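Local coordinates for malonyl acyl carrier protein transacylase (Streptococcus pneumoniae, PDB 3IM8) that probably transfers the malonyl group of malonyl-CoA to holo acyl carrier protein, supplying malonyl-ACP for fatty acid synthesis, at residues V98-L103 against C224-N229; V138-E143 against E179-A184; S149-V154 against V174-E179. One frame throughout, in Å; residues are numbered along the deposited sequence.

Overall arrangement
Along the chain the contacts are nested: interaction 3 lies inside the loop closed by interaction 2, and both lie inside the loop closed by interaction 1. Interactions 2 and 3, with centres about 11 Å apart, both use helix 171-184 and share Glu179; they pack this helix against helix 138-148 and the loop that follows. These pieces belong to the small ferredoxin-like subdomain built on the sheet with strands 129-134 and 164-169. Interaction 1, its centre about 34 and 35 Å from theirs, lies beside strand 85-88 of the parallel sheet in the larger part of the enzyme. The contacts thus sample both parts of an acyl transferase domain whose predicted active-site residues are Ser90 and His199.

Interaction 1 of 3, residues V98-L103 against C224-N229; sequences VASGAL and CPLVGN
Ser100 meets Cys224 and Leu226 where the end of helix 92-99 passes an irregular segment of chain. The polar link is between backbones: Cys224 N donates a weak hydrogen bond to Ser100 O, 3.3 Å long and bent to 151° at the hydrogen. Thr223 OG1, just before Cys224, makes another weak bond to the same carbonyl oxygen, so both of these hold it loosely. Ser100 OG does not reach across to a polar partner. Its chi1 of 63° sets it between backbone N and carbonyl carbon, and from there it bonds to the carbonyl oxygens of Leu97 and Ala96 in the last turn of the helix just before it.

The remaining contacts are van der Waals. Ser100 CB rests 3.4 Å from Cys224 O, while Cys224 SG lies 4.1 Å from Ser100 CA. Leu226 brings a single methyl, CD1, to 4.0 Å from Ser100 OG; the leucine side chain also touches Val86, Ala96 and Leu97 and is buried. Gly101, with positive phi, turns the chain out of the helix directly after Ser100.

Strand 85-88 and helix 92-99 flank Ser90, the predicted nucleophile, in a Gly-Xaa-Ser-Xaa-Gly sequence consistent with the nucleophile elbow of acyl transferases; the contact joins the far end of that helix to residues 224-229 beside the strand.

Interaction 2 of 3, residues V138-E143 against E179-A184; sequences VEVIEE and ELLQEA
Val140, Ile141, Leu181 and Ala184 bring their side chains together through aliphatic branches alone, so no ring, amide or carboxylate places a face or an edge against a side chain across the contact. Leu181 does most of the touching with one methyl. Its CD2 reaches the backbone of helix 138-148, 3.8 Å from Ile141 CA, and lies 3.9 Å from Ile141 CG1, the two side chains meeting at a slant. Leu181 CG stands beside its backbone N (chi1 -65°), a setting from which the branched end comes nearer the partner helix than the start of the side chain suggests.

One turn further along helix 171-184, Ala184 CB touches CG1 of Val140 at 3.9 Å; the same Val140 CG1 also sits 4.3 Å from Leu181 CD2. Val140 and Ala184 form the more solvent-exposed margin, Ile141 and Leu181 the buried side.

The short axes approach to 9.8 Å and run roughly antiparallel, at 142°. Helices 138-148 and 171-184 lie side by side against the sheet of the ferredoxin-like subdomain: Ile141 continues inward onto Ile165 and Ile167 of strand 164-169 and Pro156 of strand 154-161, while Leu181 touches Ala144 farther along the first helix.

Interaction 3 of 3, residues S149-V154 against V174-E179; sequences SELGVV and VDRAVE
Val154 holds CG1 between its backbone N and carbonyl carbon (chi1 50°), which swings CG2 out to meet both Val174 and Ala177. Val174 answers with CG2, the branch that its chi1 of 165° sets beside its own backbone N. All three residues belong to a ferredoxin-like beta-alpha-beta-beta-alpha-beta subdomain: Val154 opens strand 154-161, and Val174 and Ala177 lie on the subdomain's second helix, 171-184.

Packing has a buried and an exposed part. In the buried part, Val154 CG2 touches both partners, 3.7 Å from Ala177 CB and equally 3.7 Å from Val174 CG2. Ile167 of strand 164-169 touches both helix residues, and Ala148 of helix 138-148 touches Val154 and Ala177, so these methyls join the start of strand 154-161 to the two helices and strand 164-169.

In the exposed part, Leu151 lays CD2 over the aliphatic start of Arg176, at an oblique angle. CD2 is 3.5 Å from Arg176 CB and 3.9 Å from Arg176 CD; its still closer modelled approach to CG is too short to be trusted. Arg176 bends at its second torsion, and the guanidinium turns toward Glu179, whose carboxylate lies at its edge. Arg176 NH1 and Glu179 OE2 form a salt bridge one helical turn apart, but its modelled length is implausibly short and doubtful in detail.

Between the two parts the chain turns at Gly152, whose phi of 132° is suited to glycine. Gly152 N bonds back to Ser149 O, and Val153 N is held by Glu170 OE1, just ahead of helix 171-184. Next along the chain, Val154 adds its branch-point carbon to the cluster, CB lying 4.1 Å from Val174 CG2.

Interaction 1 of 3, residues V98-L103 against C224-N229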
loop_
_atom_site.group_PDB
_atom_site.type_symbol
_atom_site.label_atom_id
_atom_site.label_comp_id
_atom_site.label_asym_id
_atom_site.label_seq_id
_atom_site.Cartn_x
_atom_site.Cartn_y
_atom_site.Cartn_z
ATOM N N VAL A 98 1.753 -12.210 -0.562
ATOM C CA VAL A 98 0.937 -13.384 -0.190
ATOM C C VAL A 98 0.156 -13.930 -1.386
ATOM O O VAL A 98 0.226 -15.132 -1.687
ATOM C CB VAL A 98 -0.012 -13.118 1.000
ATOM C CG1 VAL A 98 -1.014 -14.330 1.218
ATOM C CG2 VAL A 98 0.791 -12.893 2.274
ATOM N N ALA A 99 -0.536 -13.046 -2.108
ATOM C CA ALA A 99 -1.261 -13.471 -3.289
ATOM C C ALA A 99 -0.342 -14.035 -4.377
ATOM O O ALA A 99 -0.747 -14.903 -5.114
ATOM C CB ALA A 99 -2.114 -12.325 -3.824
ATOM N N SER A 100 0.912 -13.574 -4.454
ATOM C CA SER A 100 1.779 -13.975 -5.551
ATOM C C SER A 100 2.503 -15.250 -5.229
ATOM O O SER A 100 3.332 -15.699 -6.025
ATOM C CB SER A 100 2.799 -12.873 -5.879
ATOM O OG SER A 100 3.626 -12.689 -4.745
ATOM N N GLY A 101 2.207 -15.822 -4.061
ATOM C CA GLY A 101 2.723 -17.125 -3.649
ATOM C C GLY A 101 4.042 -17.030 -2.912
ATOM O O GLY A 101 4.469 -18.006 -2.261
ATOM N N ALA A 102 4.716 -15.880 -3.009
ATOM C CA ALA A 102 6.047 -15.740 -2.402
ATOM C C ALA A 102 6.103 -15.650 -0.862
ATOM O O ALA A 102 7.067 -16.112 -0.236
ATOM C CB ALA A 102 6.823 -14.598 -3.025
ATOM N N LEU A 103 5.082 -15.076 -0.249
ATOM C CA LEU A 103 5.045 -14.949 1.222
ATOM C C LEU A 103 3.896 -15.761 1.843
ATOM O O LEU A 103 2.742 -15.622 1.408
ATOM C CB LEU A 103 4.967 -13.457 1.593
ATOM C CG LEU A 103 4.755 -12.965 3.032
ATOM C CD1 LEU A 103 5.848 -13.476 3.928
ATOM C CD2 LEU A 103 4.748 -11.422 2.973
ATOM N N CYS A 224 2.969 -15.984 -9.313
ATOM C CA CYS A 224 2.603 -15.033 -10.331
ATOM C C CYS A 224 3.424 -13.736 -10.158
ATOM O O CYS A 224 3.906 -13.458 -9.050
ATOM C CB CYS A 224 1.097 -14.822 -10.310
ATOM S SG CYS A 224 0.631 -13.372 -9.410
ATOM N N PRO A 225 3.647 -12.997 -11.258
ATOM C CA PRO A 225 4.545 -11.873 -11.216
ATOM C C PRO A 225 3.958 -10.762 -10.334
ATOM O O PRO A 225 2.737 -10.526 -10.366
ATOM C CB PRO A 225 4.652 -11.416 -12.673
ATOM C CG PRO A 225 4.143 -12.625 -13.521
ATOM C CD PRO A 225 3.156 -13.314 -12.615
ATOM N N LEU A 226 4.829 -10.134 -9.545
ATOM C CA LEU A 226 4.496 -8.977 -8.675
ATOM C C LEU A 226 5.336 -7.772 -9.113
ATOM O O LEU A 226 6.539 -7.896 -9.269
ATOM C CB LEU A 226 4.773 -9.309 -7.209
ATOM C CG LEU A 226 4.587 -8.164 -6.182
ATOM C CD1 LEU A 226 4.200 -8.732 -4.873
ATOM C CD2 LEU A 226 5.860 -7.351 -5.952
ATOM N N VAL A 227 4.696 -6.619 -9.346
ATOM C CA VAL A 227 5.388 -5.369 -9.667
ATOM C C VAL A 227 5.671 -4.598 -8.376
ATOM O O VAL A 227 4.745 -4.149 -7.689
ATOM C CB VAL A 227 4.576 -4.539 -10.683
ATOM C CG1 VAL A 227 5.303 -3.274 -11.056
ATOM C CG2 VAL A 227 4.307 -5.378 -11.952
ATOM N N GLY A 228 6.949 -4.467 -8.010
ATOM C CA GLY A 228 7.287 -3.839 -6.733
ATOM C C GLY A 228 7.201 -2.328 -6.715
ATOM O O GLY A 228 7.430 -1.659 -7.715
ATOM N N ASN A 229 6.885 -1.780 -5.548
ATOM C CA ASN A 229 6.726 -0.338 -5.340
ATOM C C ASN A 229 8.001 0.465 -5.606
ATOM O O ASN A 229 7.975 1.575 -6.182
ATOM C CB ASN A 229 6.292 -0.102 -3.877
ATOM C CG ASN A 229 4.809 -0.417 -3.616
ATOM O OD1 ASN A 229 3.977 -0.667 -4.540
ATOM N ND2 ASN A 229 4.467 -0.374 -2.364
#

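Interaction 2 of 3, residues V138-E143 against E179-A184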
loop_
_atom_site.group_PDB
_atom_site.type_symbol
_atom_site.label_atom_id
_atom_site.label_comp_id
_atom_site.label_asym_id
_atom_site.label_seq_id
_atom_site.Cartn_x
_atom_site.Cartn_y
_atom_site.Cartn_z
ATOM N N VAL A 138 6.646 16.248 -12.842
ATOM C CA VAL A 138 7.477 15.531 -11.854
ATOM C C VAL A 138 8.839 16.202 -11.620
ATOM O O VAL A 138 9.292 16.309 -10.495
ATOM C CB VAL A 138 7.626 13.995 -12.199
ATOM C CG1 VAL A 138 8.155 13.779 -13.581
ATOM C CG2 VAL A 138 8.475 13.272 -11.169
ATOM N N GLU A 139 9.444 16.693 -12.701
ATOM C CA GLU A 139 10.788 17.288 -12.694
ATOM C C GLU A 139 10.836 18.443 -11.700
ATOM O O GLU A 139 11.770 18.565 -10.873
ATOM C CB GLU A 139 11.131 17.823 -14.103
ATOM C CG GLU A 139 11.212 16.784 -15.216
ATOM C CD GLU A 139 9.874 16.066 -15.492
ATOM O OE1 GLU A 139 9.922 14.874 -15.889
ATOM O OE2 GLU A 139 8.780 16.679 -15.315
ATOM N N VAL A 140 9.811 19.282 -11.797
ATOM C CA VAL A 140 9.640 20.470 -10.943
ATOM C C VAL A 140 9.585 20.132 -9.483
ATOM O O VAL A 140 10.187 20.847 -8.678
ATOM C CB VAL A 140 8.351 21.259 -11.326
ATOM C CG1 VAL A 140 8.140 22.439 -10.358
ATOM C CG2 VAL A 140 8.420 21.710 -12.804
ATOM N N ILE A 141 8.885 19.033 -9.155
ATOM C CA ILE A 141 8.651 18.647 -7.778
ATOM C C ILE A 141 9.936 18.108 -7.195
ATOM O O ILE A 141 10.319 18.461 -6.069
ATOM C CB ILE A 141 7.496 17.579 -7.664
ATOM C CG1 ILE A 141 6.146 18.196 -8.044
ATOM C CG2 ILE A 141 7.385 17.018 -6.249
ATOM C CD1 ILE A 141 5.056 17.132 -8.390
ATOM N N GLU A 142 10.605 17.250 -7.980
ATOM C CA GLU A 142 11.890 16.670 -7.621
ATOM C C GLU A 142 12.952 17.763 -7.394
ATOM O O GLU A 142 13.630 17.762 -6.374
ATOM C CB GLU A 142 12.318 15.631 -8.699
ATOM C CG GLU A 142 11.276 14.481 -8.822
ATOM C CD GLU A 142 11.654 13.324 -9.755
ATOM O OE1 GLU A 142 12.391 13.557 -10.726
ATOM O OE2 GLU A 142 11.182 12.181 -9.532
ATOM N N GLU A 143 13.073 18.688 -8.339
ATOM C CA GLU A 143 13.968 19.854 -8.209
ATOM C C GLU A 143 13.648 20.719 -6.972
ATOM O O GLU A 143 14.528 21.058 -6.153
ATOM C CB GLU A 143 13.874 20.702 -9.482
ATOM C CG GLU A 143 14.978 21.779 -9.636
ATOM C CD GLU A 143 14.750 22.745 -10.829
ATOM O OE1 GLU A 143 15.573 23.686 -11.007
ATOM O OE2 GLU A 143 13.754 22.572 -11.581
ATOM N N GLU A 179 7.045 26.292 -0.777
ATOM C CA GLU A 179 7.352 27.695 -1.114
ATOM C C GLU A 179 8.012 27.682 -2.471
ATOM O O GLU A 179 7.648 28.449 -3.373
ATOM C CB GLU A 179 8.281 28.298 -0.050
ATOM C CG GLU A 179 8.825 29.708 -0.371
ATOM C CD GLU A 179 9.954 30.113 0.553
ATOM O OE1 GLU A 179 9.711 30.107 1.787
ATOM O OE2 GLU A 179 11.083 30.433 0.056
ATOM N N LEU A 180 8.967 26.770 -2.661
ATOM C CA LEU A 180 9.616 26.699 -3.961
ATOM C C LEU A 180 8.601 26.268 -5.019
ATOM O O LEU A 180 8.616 26.795 -6.118
ATOM C CB LEU A 180 10.838 25.786 -3.902
ATOM C CG LEU A 180 12.092 26.415 -3.298
ATOM C CD1 LEU A 180 13.061 25.285 -2.931
ATOM C CD2 LEU A 180 12.726 27.454 -4.267
ATOM N N LEU A 181 7.695 25.341 -4.676
ATOM C CA LEU A 181 6.635 24.919 -5.631
ATOM C C LEU A 181 5.662 26.068 -6.023
ATOM O O LEU A 181 5.332 26.228 -7.205
ATOM C CB LEU A 181 5.875 23.674 -5.109
ATOM C CG LEU A 181 6.734 22.376 -4.999
ATOM C CD1 LEU A 181 6.332 21.373 -3.870
ATOM C CD2 LEU A 181 6.896 21.653 -6.311
ATOM N N GLN A 182 5.157 26.824 -5.050
ATOM C CA GLN A 182 4.258 27.971 -5.345
ATOM C C GLN A 182 4.959 28.951 -6.299
ATOM O O GLN A 182 4.398 29.350 -7.334
ATOM C CB GLN A 182 3.854 28.700 -4.057
ATOM C CG GLN A 182 2.924 27.877 -3.137
ATOM C CD GLN A 182 2.914 28.303 -1.644
ATOM O OE1 GLN A 182 3.834 28.933 -1.147
ATOM N NE2 GLN A 182 1.869 27.923 -0.940
ATOM N N GLU A 183 6.186 29.330 -5.955
ATOM C CA GLU A 183 6.980 30.196 -6.817
ATOM C C GLU A 183 6.987 29.630 -8.231
ATOM O O GLU A 183 6.586 30.298 -9.182
ATOM C CB GLU A 183 8.410 30.317 -6.287
ATOM C CG GLU A 183 8.874 31.749 -6.075
ATOM C CD GLU A 183 10.308 31.831 -5.590
ATOM O OE1 GLU A 183 11.180 31.178 -6.200
ATOM O OE2 GLU A 183 10.561 32.548 -4.600
ATOM N N ALA A 184 7.441 28.387 -8.355
ATOM C CA ALA A 184 7.420 27.672 -9.643
ATOM C C ALA A 184 6.038 27.646 -10.309
ATOM O O ALA A 184 5.910 27.337 -11.506
ATOM C CB ALA A 184 7.923 26.240 -9.434
#

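Interaction 3 of 3, residues S149-V154 against V174-E179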
loop_
_atom_site.group_PDB
_atom_site.type_symbol
_atom_site.label_atom_id
_atom_site.label_comp_id
_atom_site.label_asym_id
_atom_site.label_seq_id
_atom_site.Cartn_x
_atom_site.Cartn_y
_atom_site.Cartn_z
ATOM N N SER A 149 16.265 20.380 0.327
ATOM C CA SER A 149 16.930 19.309 1.142
ATOM C C SER A 149 18.110 19.742 1.992
ATOM O O SER A 149 18.545 19.031 2.925
ATOM C CB SER A 149 17.380 18.121 0.267
ATOM O OG SER A 149 16.279 17.417 -0.255
ATOM N N GLU A 150 18.639 20.904 1.671
ATOM C CA GLU A 150 19.658 21.511 2.480
ATOM C C GLU A 150 19.131 21.789 3.881
ATOM O O GLU A 150 19.881 21.734 4.898
ATOM C CB GLU A 150 20.028 22.823 1.840
ATOM C CG GLU A 150 20.991 23.587 2.688
ATOM C CD GLU A 150 21.467 24.841 2.016
ATOM O OE1 GLU A 150 20.624 25.733 1.726
ATOM O OE2 GLU A 150 22.687 24.896 1.795
ATOM N N LEU A 151 17.842 22.108 3.921
ATOM C CA LEU A 151 17.168 22.439 5.160
ATOM C C LEU A 151 16.691 21.212 5.979
ATOM O O LEU A 151 16.101 21.399 7.023
ATOM C CB LEU A 151 16.008 23.410 4.839
ATOM C CG LEU A 151 16.374 24.877 4.552
ATOM C CD1 LEU A 151 17.374 25.095 3.443
ATOM C CD2 LEU A 151 15.120 25.673 4.268
ATOM N N GLY A 152 16.930 19.976 5.479
ATOM C CA GLY A 152 16.465 18.701 6.075
ATOM C C GLY A 152 15.805 17.717 5.081
ATOM O O GLY A 152 15.616 18.025 3.902
ATOM N N VAL A 153 15.412 16.540 5.565
ATOM C CA VAL A 153 14.679 15.555 4.722
ATOM C C VAL A 153 13.376 16.063 4.090
ATOM O O VAL A 153 12.417 16.362 4.789
ATOM C CB VAL A 153 14.399 14.234 5.481
ATOM C CG1 VAL A 153 13.768 13.217 4.506
ATOM C CG2 VAL A 153 15.717 13.685 6.098
ATOM N N VAL A 154 13.364 16.173 2.757
ATOM C CA VAL A 154 12.136 16.344 1.969
ATOM C C VAL A 154 12.264 15.657 0.595
ATOM O O VAL A 154 13.086 16.056 -0.223
ATOM C CB VAL A 154 11.788 17.840 1.812
ATOM C CG1 VAL A 154 13.034 18.624 1.326
ATOM C CG2 VAL A 154 10.606 18.011 0.897
ATOM N N VAL A 174 9.907 20.579 4.432
ATOM C CA VAL A 174 8.753 20.456 3.520
ATOM C C VAL A 174 8.092 21.815 3.207
ATOM O O VAL A 174 7.635 22.038 2.076
ATOM C CB VAL A 174 7.715 19.409 4.008
ATOM C CG1 VAL A 174 6.366 19.595 3.238
ATOM C CG2 VAL A 174 8.263 17.947 3.819
ATOM N N ASP A 175 8.016 22.692 4.229
ATOM C CA ASP A 175 7.537 24.090 4.073
ATOM C C ASP A 175 8.392 24.816 3.035
ATOM O O ASP A 175 7.850 25.576 2.231
ATOM C CB ASP A 175 7.564 24.878 5.409
ATOM C CG ASP A 175 6.446 24.455 6.391
ATOM O OD1 ASP A 175 5.406 23.935 5.926
ATOM O OD2 ASP A 175 6.624 24.640 7.623
ATOM N N ARG A 176 9.714 24.602 3.035
ATOM C CA ARG A 176 10.617 25.278 2.075
ATOM C C ARG A 176 10.318 24.751 0.670
ATOM O O ARG A 176 10.158 25.549 -0.286
ATOM C CB ARG A 176 12.115 25.134 2.514
ATOM C CG ARG A 176 13.252 25.781 1.621
ATOM C CD ARG A 176 13.243 27.344 1.327
ATOM N NE ARG A 176 14.212 27.659 0.221
ATOM C CZ ARG A 176 14.090 28.634 -0.702
ATOM N NH1 ARG A 176 13.052 29.456 -0.703
ATOM N NH2 ARG A 176 15.028 28.797 -1.637
ATOM N N ALA A 177 10.185 23.416 0.542
ATOM C CA ALA A 177 9.714 22.778 -0.706
ATOM C C ALA A 177 8.423 23.346 -1.326
ATOM O O ALA A 177 8.394 23.592 -2.510
ATOM C CB ALA A 177 9.584 21.273 -0.506
ATOM N N VAL A 178 7.342 23.528 -0.560
ATOM C CA VAL A 178 6.090 24.087 -1.140
ATOM C C VAL A 178 6.235 25.552 -1.537
ATOM O O VAL A 178 5.659 25.990 -2.524
ATOM C CB VAL A 178 4.779 23.907 -0.249
ATOM C CG1 VAL A 178 4.358 22.432 -0.140
ATOM C CG2 VAL A 178 4.893 24.534 1.115
ATOM N N GLU A 179 7.045 26.292 -0.777
ATOM C CA GLU A 179 7.352 27.695 -1.114
ATOM C C GLU A 179 8.012 27.682 -2.471
ATOM O O GLU A 179 7.648 28.449 -3.373
ATOM C CB GLU A 179 8.281 28.298 -0.050
ATOM C CG GLU A 179 8.825 29.708 -0.371
ATOM C CD GLU A 179 9.954 30.113 0.553
ATOM O OE1 GLU A 179 9.711 30.107 1.787
ATOM O OE2 GLU A 179 11.083 30.433 0.056
#